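Local coordinates for protein guanine deaminase (Escherichia coli, PDB 6OHB) that catalyses the zinc-dependent hydrolytic deamination of guanine to xanthine and ammonia, the step that degrades guanine in purine metabolism, at residues 73-77 and 377-381; 158-162 and 429-433. All coordinates share one frame; numbering follows the deposited sequence.

Contact 1. Residues 73-77 and 377-381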
ATOM      1  N   LEU A  73       0.165 -19.731 -10.421  1.00 40.97           N
ATOM      2  CA  LEU A  73       0.309 -20.338  -9.106  1.00 35.70           C
ATOM      3  C   LEU A  73      -1.063 -20.481  -8.461  1.00 39.37           C
ATOM      4  O   LEU A  73      -1.802 -19.504  -8.348  1.00 32.99           O
ATOM      5  CB  LEU A  73       1.246 -19.505  -8.231  1.00 34.19           C
ATOM      6  CG  LEU A  73       2.080 -20.266  -7.202  1.00 49.67           C
ATOM      7  CD1 LEU A  73       3.329 -20.859  -7.854  1.00 55.16           C
ATOM      8  CD2 LEU A  73       2.456 -19.324  -6.068  1.00 52.27           C
ATOM      9  N   ILE A  74      -1.392 -21.682  -8.002  1.00 32.62           N
ATOM     10  CA  ILE A  74      -2.713 -21.993  -7.474  1.00 34.25           C
ATOM     11  C   ILE A  74      -2.596 -22.124  -5.963  1.00 33.19           C
ATOM     12  O   ILE A  74      -1.789 -22.918  -5.453  1.00 38.06           O
ATOM     13  CB  ILE A  74      -3.291 -23.269  -8.105  1.00 33.22           C
ATOM     14  CG1 ILE A  74      -3.262 -23.157  -9.628  1.00 32.89           C
ATOM     15  CG2 ILE A  74      -4.707 -23.521  -7.608  1.00 29.95           C
ATOM     16  CD1 ILE A  74      -3.843 -24.381 -10.339  1.00 30.80           C
ATOM     17  N   VAL A  75      -3.404 -21.337  -5.259  1.00 30.58           N
ATOM     18  CA  VAL A  75      -3.373 -21.263  -3.801  1.00 30.09           C
ATOM     19  C   VAL A  75      -4.784 -21.491  -3.284  1.00 25.66           C
ATOM     20  O   VAL A  75      -5.767 -21.319  -4.021  1.00 29.68           O
ATOM     21  CB  VAL A  75      -2.819 -19.901  -3.317  1.00 34.36           C
ATOM     22  CG1 VAL A  75      -1.446 -19.665  -3.894  1.00 36.05           C
ATOM     23  CG2 VAL A  75      -3.760 -18.770  -3.719  1.00 23.77           C
ATOM     24  N   PRO A  76      -4.926 -21.902  -2.027  1.00 31.42           N
ATOM     25  CA  PRO A  76      -6.268 -21.977  -1.443  1.00 33.38           C
ATOM     26  C   PRO A  76      -6.875 -20.585  -1.344  1.00 31.32           C
ATOM     27  O   PRO A  76      -6.165 -19.584  -1.245  1.00 33.82           O
ATOM     28  CB  PRO A  76      -6.025 -22.586  -0.056  1.00 34.06           C
ATOM     29  CG  PRO A  76      -4.672 -23.215  -0.136  1.00 37.17           C
ATOM     30  CD  PRO A  76      -3.890 -22.380  -1.095  1.00 32.32           C
ATOM     31  N   GLY A  77      -8.205 -20.533  -1.388  1.00 29.61           N
ATOM     32  CA  GLY A  77      -8.891 -19.253  -1.322  1.00 28.67           C
ATOM     33  C   GLY A  77      -8.537 -18.496  -0.054  1.00 33.40           C
ATOM     34  O   GLY A  77      -8.347 -19.083   1.015  1.00 29.03           O
ATOM     35  N   ILE A 377     -11.686 -25.980   4.872  1.00 40.19           N
ATOM     36  CA  ILE A 377     -10.997 -25.205   3.850  1.00 42.90           C
ATOM     37  C   ILE A 377      -9.560 -24.972   4.304  1.00 40.88           C
ATOM     38  O   ILE A 377      -9.173 -25.324   5.422  1.00 41.69           O
ATOM     39  CB  ILE A 377     -11.692 -23.852   3.576  1.00 40.34           C
ATOM     40  CG1 ILE A 377     -11.702 -22.995   4.847  1.00 40.73           C
ATOM     41  CG2 ILE A 377     -13.108 -24.058   3.054  1.00 36.72           C
ATOM     42  CD1 ILE A 377     -12.184 -21.556   4.624  1.00 41.69           C
ATOM     43  N   GLY A 378      -8.762 -24.360   3.433  1.00 36.38           N
ATOM     44  CA  GLY A 378      -7.455 -23.847   3.800  1.00 38.71           C
ATOM     45  C   GLY A 378      -6.289 -24.507   3.101  1.00 40.25           C
ATOM     46  O   GLY A 378      -5.191 -23.930   3.084  1.00 36.47           O
ATOM     47  N   ASN A 379      -6.466 -25.702   2.548  1.00 38.23           N
ATOM     48  CA  ASN A 379      -5.405 -26.347   1.787  1.00 37.59           C
ATOM     49  C   ASN A 379      -6.043 -27.348   0.828  1.00 38.02           C
ATOM     50  O   ASN A 379      -7.268 -27.391   0.669  1.00 34.84           O
ATOM     51  CB  ASN A 379      -4.365 -26.984   2.717  1.00 39.67           C
ATOM     52  CG  ASN A 379      -4.985 -27.858   3.795  1.00 42.31           C
ATOM     53  OD1 ASN A 379      -6.082 -28.392   3.629  1.00 41.84           O
ATOM     54  ND2 ASN A 379      -4.280 -28.005   4.910  1.00 37.37           N
ATOM     55  N   PHE A 380      -5.203 -28.142   0.166  1.00 36.71           N
ATOM     56  CA  PHE A 380      -5.650 -29.070  -0.863  1.00 39.54           C
ATOM     57  C   PHE A 380      -5.689 -30.515  -0.368  1.00 40.12           C
ATOM     58  O   PHE A 380      -5.478 -31.445  -1.153  1.00 37.89           O
ATOM     59  CB  PHE A 380      -4.763 -28.947  -2.103  1.00 35.23           C
ATOM     60  CG  PHE A 380      -4.802 -27.585  -2.738  1.00 35.64           C
ATOM     61  CD1 PHE A 380      -5.945 -27.138  -3.386  1.00 35.90           C
ATOM     62  CD2 PHE A 380      -3.704 -26.745  -2.673  1.00 37.91           C
ATOM     63  CE1 PHE A 380      -5.985 -25.882  -3.969  1.00 36.03           C
ATOM     64  CE2 PHE A 380      -3.738 -25.488  -3.246  1.00 31.59           C
ATOM     65  CZ  PHE A 380      -4.877 -25.056  -3.894  1.00 34.32           C
ATOM     66  N   LEU A 381      -5.953 -30.720   0.920  1.00 37.04           N
ATOM     67  CA  LEU A 381      -6.089 -32.072   1.445  1.00 41.40           C
ATOM     68  C   LEU A 381      -7.367 -32.715   0.904  1.00 43.40           C
ATOM     69  O   LEU A 381      -8.405 -32.047   0.812  1.00 43.21           O
ATOM     70  CB  LEU A 381      -6.130 -32.064   2.972  1.00 33.37           C
ATOM     71  CG  LEU A 381      -4.879 -31.647   3.746  1.00 42.63           C
ATOM     72  CD1 LEU A 381      -5.194 -31.587   5.235  1.00 39.84           C
ATOM     73  CD2 LEU A 381      -3.721 -32.598   3.476  1.00 42.50           C
TER

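Contact 2. Residues 158-162 and 429-433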
ATOM      1  N   HIS A 158     -26.158 -17.711  -3.753  1.00 42.38           N
ATOM      2  CA  HIS A 158     -26.283 -17.942  -5.190  1.00 48.70           C
ATOM      3  C   HIS A 158     -25.103 -18.729  -5.759  1.00 50.57           C
ATOM      4  O   HIS A 158     -25.276 -19.511  -6.702  1.00 46.23           O
ATOM      5  CB  HIS A 158     -26.434 -16.618  -5.934  1.00 51.55           C
ATOM      6  CG  HIS A 158     -26.681 -16.785  -7.400  1.00 55.83           C
ATOM      7  ND1 HIS A 158     -25.803 -16.332  -8.360  1.00 59.96           N
ATOM      8  CD2 HIS A 158     -27.697 -17.382  -8.069  1.00 59.53           C
ATOM      9  CE1 HIS A 158     -26.273 -16.630  -9.559  1.00 64.21           C
ATOM     10  NE2 HIS A 158     -27.420 -17.269  -9.410  1.00 65.46           N
ATOM     11  N   ILE A 159     -23.903 -18.542  -5.211  1.00 48.49           N
ATOM     12  CA  ILE A 159     -22.707 -19.228  -5.685  1.00 39.04           C
ATOM     13  C   ILE A 159     -22.235 -20.286  -4.698  1.00 45.33           C
ATOM     14  O   ILE A 159     -21.126 -20.813  -4.841  1.00 45.12           O
ATOM     15  CB  ILE A 159     -21.575 -18.232  -5.986  1.00 45.98           C
ATOM     16  CG1 ILE A 159     -21.153 -17.511  -4.702  1.00 39.16           C
ATOM     17  CG2 ILE A 159     -22.002 -17.239  -7.057  1.00 47.85           C
ATOM     18  CD1 ILE A 159     -19.802 -16.835  -4.793  1.00 41.35           C
ATOM     19  N   ASN A 160     -23.056 -20.614  -3.699  1.00 41.36           N
ATOM     20  CA  ASN A 160     -22.715 -21.576  -2.651  1.00 47.28           C
ATOM     21  C   ASN A 160     -21.375 -21.239  -1.991  1.00 46.40           C
ATOM     22  O   ASN A 160     -20.518 -22.100  -1.765  1.00 45.43           O
ATOM     23  CB  ASN A 160     -22.716 -23.004  -3.194  1.00 44.46           C
ATOM     24  CG  ASN A 160     -22.722 -24.039  -2.085  1.00 47.80           C
ATOM     25  OD1 ASN A 160     -23.110 -23.750  -0.949  1.00 50.25           O
ATOM     26  ND2 ASN A 160     -22.275 -25.245  -2.404  1.00 48.92           N
ATOM     27  N   MET A 161     -21.218 -19.969  -1.647  1.00 39.34           N
ATOM     28  CA  MET A 161     -20.040 -19.490  -0.944  1.00 40.75           C
ATOM     29  C   MET A 161     -20.128 -19.861   0.532  1.00 39.83           C
ATOM     30  O   MET A 161     -21.216 -19.910   1.114  1.00 40.12           O
ATOM     31  CB  MET A 161     -19.937 -17.971  -1.103  1.00 43.37           C
ATOM     32  CG  MET A 161     -18.722 -17.315  -0.483  1.00 47.36           C
ATOM     33  SD  MET A 161     -18.747 -15.530  -0.804  1.00 52.05           S
ATOM     34  CE  MET A 161     -17.204 -15.309  -1.679  1.00 47.15           C
ATOM     35  N   ARG A 162     -18.976 -20.157   1.138  1.00 38.99           N
ATOM     36  CA  ARG A 162     -18.900 -20.314   2.590  1.00 41.20           C
ATOM     37  C   ARG A 162     -18.584 -18.957   3.204  1.00 43.37           C
ATOM     38  O   ARG A 162     -17.466 -18.447   3.068  1.00 40.31           O
ATOM     39  CB  ARG A 162     -17.858 -21.351   3.005  1.00 43.10           C
ATOM     40  CG  ARG A 162     -17.895 -21.628   4.509  1.00 44.54           C
ATOM     41  CD  ARG A 162     -17.133 -22.889   4.899  1.00 42.73           C
ATOM     42  NE  ARG A 162     -17.788 -24.121   4.451  1.00 48.59           N
ATOM     43  CZ  ARG A 162     -18.742 -24.761   5.124  1.00 48.42           C
ATOM     44  NH1 ARG A 162     -19.175 -24.293   6.288  1.00 45.92           N
ATOM     45  NH2 ARG A 162     -19.266 -25.880   4.634  1.00 48.07           N
ATOM     46  N   TYR A 429     -12.226 -19.998  -7.983  1.00 29.18           N
ATOM     47  CA  TYR A 429     -13.120 -21.143  -7.904  1.00 38.26           C
ATOM     48  C   TYR A 429     -13.739 -21.196  -6.512  1.00 34.95           C
ATOM     49  O   TYR A 429     -13.020 -21.148  -5.503  1.00 32.63           O
ATOM     50  CB  TYR A 429     -12.368 -22.453  -8.174  1.00 30.78           C
ATOM     51  CG  TYR A 429     -12.038 -22.736  -9.627  1.00 39.14           C
ATOM     52  CD1 TYR A 429     -11.005 -22.059 -10.276  1.00 37.39           C
ATOM     53  CD2 TYR A 429     -12.748 -23.695 -10.349  1.00 38.43           C
ATOM     54  CE1 TYR A 429     -10.695 -22.322 -11.610  1.00 37.84           C
ATOM     55  CE2 TYR A 429     -12.447 -23.963 -11.681  1.00 38.15           C
ATOM     56  CZ  TYR A 429     -11.419 -23.276 -12.305  1.00 41.27           C
ATOM     57  OH  TYR A 429     -11.120 -23.545 -13.626  1.00 38.10           O
ATOM     58  N   VAL A 430     -15.061 -21.324  -6.461  1.00 33.17           N
ATOM     59  CA  VAL A 430     -15.792 -21.494  -5.210  1.00 39.00           C
ATOM     60  C   VAL A 430     -16.682 -22.723  -5.346  1.00 37.20           C
ATOM     61  O   VAL A 430     -17.389 -22.872  -6.351  1.00 34.70           O
ATOM     62  CB  VAL A 430     -16.626 -20.245  -4.863  1.00 32.76           C
ATOM     63  CG1 VAL A 430     -17.683 -20.572  -3.826  1.00 31.74           C
ATOM     64  CG2 VAL A 430     -15.714 -19.125  -4.366  1.00 36.23           C
ATOM     65  N   ASP A 431     -16.641 -23.600  -4.339  1.00 36.99           N
ATOM     66  CA  ASP A 431     -17.413 -24.847  -4.354  1.00 44.21           C
ATOM     67  C   ASP A 431     -17.082 -25.681  -5.597  1.00 40.92           C
ATOM     68  O   ASP A 431     -17.963 -26.253  -6.241  1.00 41.18           O
ATOM     69  CB  ASP A 431     -18.916 -24.567  -4.249  1.00 42.06           C
ATOM     70  CG  ASP A 431     -19.732 -25.826  -4.002  1.00 50.28           C
ATOM     71  OD1 ASP A 431     -19.362 -26.610  -3.101  1.00 52.08           O
ATOM     72  OD2 ASP A 431     -20.744 -26.027  -4.709  1.00 51.76           O
ATOM     73  N   GLY A 432     -15.805 -25.691  -5.975  1.00 43.44           N
ATOM     74  CA  GLY A 432     -15.374 -26.445  -7.132  1.00 42.73           C
ATOM     75  C   GLY A 432     -15.814 -25.864  -8.453  1.00 40.48           C
ATOM     76  O   GLY A 432     -15.681 -26.527  -9.484  1.00 43.09           O
ATOM     77  N   ARG A 433     -16.310 -24.638  -8.456  1.00 41.03           N
ATOM     78  CA  ARG A 433     -16.889 -24.022  -9.637  1.00 45.58           C
ATOM     79  C   ARG A 433     -16.170 -22.711  -9.923  1.00 43.60           C
ATOM     80  O   ARG A 433     -15.897 -21.929  -9.006  1.00 39.82           O
ATOM     81  CB  ARG A 433     -18.386 -23.775  -9.408  1.00 47.25           C
ATOM     82  CG  ARG A 433     -19.208 -23.481 -10.640  1.00 54.13           C
ATOM     83  CD  ARG A 433     -20.690 -23.663 -10.325  1.00 60.52           C
ATOM     84  NE  ARG A 433     -20.991 -25.027  -9.883  1.00 61.06           N
ATOM     85  CZ  ARG A 433     -21.338 -25.364  -8.643  1.00 63.21           C
ATOM     86  NH1 ARG A 433     -21.435 -24.435  -7.697  1.00 51.12           N
ATOM     87  NH2 ARG A 433     -21.586 -26.637  -8.348  1.00 63.44           N
TER
HETATM   88  O   HOH W   1     -20.098 -21.996  -7.024  1.00 42.93           O

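Contact 1. Residues 73-77 and 377-381
Buried van der Waals packing, without a hydrogen bond across it, joins the strand residues Ile74 and Pro76 to Phe380 and Gly378 in the loop that leads from helix 365-370 toward strand 388-391. It sits where strand 73-84 runs from the small β-structured domain toward the zinc-bearing barrel of this amidohydrolase. The end of the Phe380 ring does most of the touching. Its CZ lies 3.6 Å from Val75 C and 3.7 Å from Pro76 N, so the ring meets the peptide group between Val75 and Pro76 obliquely. To one side of this peptide, Ile74 turns its CG2 methyl to Phe380 CZ at 4.0 Å; to the other, Pro76 CD approaches Phe380 CE2 at 3.8 Å. Both side chains cross that of Phe380 at about a right angle. With CG anti to the carbonyl carbon (chi1 -62°), the Phe380 ring is carried toward the strand, and Phe15 and Phe50 pack against it from outside the two segments. The CB-CG edge of the proline ring meets the loop backbone: Pro76 CG comes within 3.3 Å of Gly378 O and 3.7 Å of Asn379 CA. Gly378 has phi 116°, where a β-carbon would press on the carbonyl oxygen of Ile377. The Asn379 side chain leaves the interface, its OD1 accepting from Lys384 and its ND2 donating to Val18 O, while Asp17 receives the backbone N-H of Phe380; the loop is tied by polar bonds to strand 14-18, a neighbour of 73-84. The Val75-Pro76 peptide, with its proline nitrogen, has no N-H, so the end of the ring abuts the strand there without burying a donor, and the fit rests on van der Waals contact, part of it against peptide groups.

Contact 2. Residues 158-162 and 429-433
The flat groups of Asn160 and Asp431 meet with their planes 77° apart. Asp431 OD2 lies nearly in the Asn160 amide plane, whereas Asn160 ND2 stands above the carboxylate plane and donates to OD2 over 2.9 Å, at an N-H...O angle of 156°. Asp431 O lies over one face of the Arg433 guanidinium, offset toward its rim, and Arg433 NH1 reaches back to Asp431 OD2 in a long, weak salt bridge of 3.5 Å. Both Asn160 and Asp431 carry CG anti to the backbone N, which extends the two groups toward each other. Asn160, at positive phi, is the C-prime residue of the Schellman motif ending helix 146-158; Asp431 belongs to the type I' turn between strands 425-430 and 433-437. Next to the polar pair, Val430 CG1 sits 3.6 Å from Ile159 O and 3.9 Å from Met161 CA, and Leu131 of helix 116-132 touches Val430 as well. One water donates to Ile159 O and Val430 O and accepts from Arg433 NH1; Val430 O also accepts from Arg433 N across the turn. Replacing Asp431 by an alanine is likely to leave the Asn160 amide N-H without its acceptor and Arg433 without its acidic mate. The carboxylate thus joins a helix end to a hairpin turn, its negative charge probably balanced in part by Arg433, while the water bridges two carbonyl acceptors that could not pair directly.

In the fold
Contacts 1 and 2 have centres 14 Å apart and do not touch, their nearest atoms being about 5 Å from each other. Strand 388-391 lies between them in the pairing: it runs antiparallel both to strand 73-84 of contact 1 and to strand 425-430 of contact 2. Arg201 is shared, touched by Ile377 of the first and hydrogen-bonded through NH1 to Asn160 O of the second. Along the chain the segments alternate, so the two contacts cross in sequence. Contact 1 is remote from the annotated sites, although strand 73-84 continues to the zinc ligands His82 and His84; in contact 2, the Met161 side chain is about 11 Å from that of Tyr85, a probable substrate-binding residue.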